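Local coordinates for minor fimbrium subunit Mfa5 (Porphyromonas gingivalis ATCC 33277, PDB 6TNJ), which is an accessory subunit of the minor fimbriae, pili that mediate biofilm formation and adhesion to host cells and other oral bacteria, at residues His112-Ser117 with His242-Asp247. Numbering follows the deposited sequence.
Sequences HIILMS and HTIGYD
Met116 and Ile244 pack against each other on one face of two parallel neighbouring strands; Met116 takes two conformers, and in the one described its CG lies 4.1 Å from CB of Ile244. Ile114 adds a looser touch from the same face, its CG2 turned to CD1 of Ile244. In this conformer the Met116 chain starts anti to its own amide nitrogen (chi1 179°) and stays extended, and its methyl end lies over one face of the Tyr246 ring, an arrangement of Met-aromatic type. How closely CE approaches the ring is doubtful, given the two positions. On the other face Leu115 and Thr243 run side by side, with CD2 of Leu115 4.2 Å from CG2 of Thr243.

Between the two faces the backbones alternate as donor and acceptor in the parallel pattern: His242 N to Ile113 O, Leu115 N to His242 O, Ile244 N to Leu115 O, Ser117 N to Ile244 O at a longer 3.2 Å, and Tyr246 N to Ser117 O. At the N-terminal end the imidazoles of His112 and His242 meet rim to rim, planes at 28°, joined by a hydrogen bond of 2.9 Å between ND1 of His112 and NE2 of His242. At the C-terminal end OG of Ser117 is hydrogen-bonded to OD2 of Asp16. The Ser117 side chain is about 5 Å from a calcium ion bound by Ser20 and Asp118, a position consistent with the metal-ion-dependent adhesion site (MIDAS).

These are adjacent inner strands of the Rossmann-like von Willebrand factor A sheet. Strand 9-16 flanks residues 112-117, and strand 268-271 lies beyond residues 242-246. Helix 276-290 packs on Ile114 and Ile244, while helix 26-43 reaches Met116 through Ala32 and accepts the Tyr246 hydroxyl at Arg28 O.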
loop_
_atom_site.group_PDB
_atom_site.type_symbol
_atom_site.label_atom_id
_atom_site.label_comp_id
_atom_site.label_asym_id
_atom_site.label_seq_id
_atom_site.Cartn_x
_atom_site.Cartn_y
_atom_site.Cartn_z
ATOM N N HIS A 112 -13.164 3.823 4.724
ATOM C CA HIS A 112 -12.201 4.227 3.707
ATOM C C HIS A 112 -10.787 3.977 4.172
ATOM O O HIS A 112 -10.439 4.254 5.324
ATOM C CB HIS A 112 -12.298 5.706 3.369
ATOM C CG HIS A 112 -13.630 6.121 2.852
ATOM N ND1 HIS A 112 -13.878 6.323 1.513
ATOM C CD2 HIS A 112 -14.788 6.393 3.497
ATOM C CE1 HIS A 112 -15.131 6.702 1.353
ATOM N NE2 HIS A 112 -15.708 6.737 2.539
ATOM N N ILE A 113 -9.962 3.519 3.236
ATOM C CA ILE A 113 -8.528 3.402 3.421
ATOM C C ILE A 113 -7.849 4.344 2.433
ATOM O O ILE A 113 -8.217 4.396 1.257
ATOM C CB ILE A 113 -8.042 1.949 3.222
ATOM C CG1 ILE A 113 -8.604 1.018 4.303
ATOM C CG2 ILE A 113 -6.529 1.927 3.199
ATOM C CD1 ILE A 113 -8.508 -0.506 3.964
ATOM N N ILE A 114 -6.862 5.095 2.900
ATOM C CA ILE A 114 -6.051 5.923 2.030
ATOM C C ILE A 114 -4.645 5.356 2.080
ATOM O O ILE A 114 -4.001 5.357 3.140
ATOM C CB ILE A 114 -6.062 7.396 2.432
ATOM C CG1 ILE A 114 -7.492 7.930 2.445
ATOM C CG2 ILE A 114 -5.228 8.174 1.461
ATOM C CD1 ILE A 114 -7.608 9.270 3.071
ATOM N N LEU A 115 -4.183 4.850 0.949
ATOM C CA LEU A 115 -2.845 4.317 0.806
ATOM C C LEU A 115 -1.997 5.314 0.034
ATOM O O LEU A 115 -2.366 5.741 -1.056
ATOM C CB LEU A 115 -2.860 2.976 0.070
ATOM C CG LEU A 115 -1.470 2.420 -0.256
ATOM C CD1 LEU A 115 -0.697 2.112 1.031
ATOM C CD2 LEU A 115 -1.552 1.189 -1.163
ATOM N N MET A 116 -0.842 5.643 0.572
ATOM C CA MET A 116 0.096 6.506 -0.109
ATOM C C MET A 116 1.447 5.813 -0.131
ATOM O O MET A 116 1.932 5.401 0.926
ATOM C CB MET A 116 0.162 7.841 0.626
ATOM C CG MET A 116 1.101 8.833 0.065
ATOM S SD MET A 116 1.192 10.258 1.178
ATOM C CE MET A 116 2.773 10.826 0.626
ATOM N N SER A 117 2.039 5.675 -1.317
ATOM C CA SER A 117 3.343 5.052 -1.482
ATOM C C SER A 117 4.110 5.718 -2.621
ATOM O O SER A 117 3.526 6.097 -3.643
ATOM C CB SER A 117 3.202 3.551 -1.741
ATOM O OG SER A 117 4.455 2.966 -2.029
ATOM N N HIS A 242 -8.568 4.560 -1.584
ATOM C CA HIS A 242 -8.032 5.666 -2.358
ATOM C C HIS A 242 -6.523 5.530 -2.313
ATOM O O HIS A 242 -5.961 5.415 -1.223
ATOM C CB HIS A 242 -8.422 7.028 -1.772
ATOM C CG HIS A 242 -9.853 7.139 -1.362
ATOM N ND1 HIS A 242 -10.763 7.912 -2.052
ATOM C CD2 HIS A 242 -10.524 6.631 -0.303
ATOM C CE1 HIS A 242 -11.929 7.853 -1.450
ATOM N NE2 HIS A 242 -11.814 7.071 -0.390
ATOM N N THR A 243 -5.865 5.548 -3.466
ATOM C CA THR A 243 -4.425 5.355 -3.492
ATOM C C THR A 243 -3.746 6.547 -4.142
ATOM O O THR A 243 -4.137 6.990 -5.223
ATOM C CB THR A 243 -4.066 4.052 -4.191
ATOM O OG1 THR A 243 -4.677 2.958 -3.478
ATOM C CG2 THR A 243 -2.563 3.847 -4.192
ATOM N N ILE A 244 -2.699 7.034 -3.491
ATOM C CA ILE A 244 -1.859 8.102 -4.018
ATOM C C ILE A 244 -0.538 7.472 -4.435
ATOM O O ILE A 244 0.236 7.021 -3.584
ATOM C CB ILE A 244 -1.637 9.220 -2.991
ATOM C CG1 ILE A 244 -2.978 9.753 -2.526
ATOM C CG2 ILE A 244 -0.722 10.302 -3.599
ATOM C CD1 ILE A 244 -2.905 10.698 -1.327
ATOM N N GLY A 245 -0.297 7.419 -5.742
ATOM C CA GLY A 245 1.005 7.107 -6.291
ATOM C C GLY A 245 1.887 8.339 -6.190
ATOM O O GLY A 245 1.713 9.292 -6.959
ATOM N N TYR A 246 2.856 8.328 -5.288
ATOM C CA TYR A 246 3.575 9.542 -4.886
ATOM C C TYR A 246 4.950 9.653 -5.540
ATOM O O TYR A 246 5.839 8.839 -5.276
ATOM C CB TYR A 246 3.701 9.536 -3.369
ATOM C CG TYR A 246 4.181 10.822 -2.710
ATOM C CD1 TYR A 246 3.778 12.051 -3.185
ATOM C CD2 TYR A 246 5.003 10.786 -1.586
ATOM C CE1 TYR A 246 4.175 13.209 -2.583
ATOM C CE2 TYR A 246 5.403 11.957 -0.947
ATOM C CZ TYR A 246 4.977 13.161 -1.475
ATOM O OH TYR A 246 5.347 14.336 -0.895
ATOM N N ASP A 247 5.112 10.664 -6.408
ATOM C CA ASP A 247 6.391 11.024 -7.034
ATOM C C ASP A 247 6.994 9.846 -7.783
ATOM O O ASP A 247 8.189 9.575 -7.689
ATOM C CB ASP A 247 7.387 11.559 -6.000
ATOM C CG ASP A 247 8.341 12.602 -6.560
ATOM O OD1 ASP A 247 8.111 13.137 -7.682
ATOM O OD2 ASP A 247 9.337 12.888 -5.863
#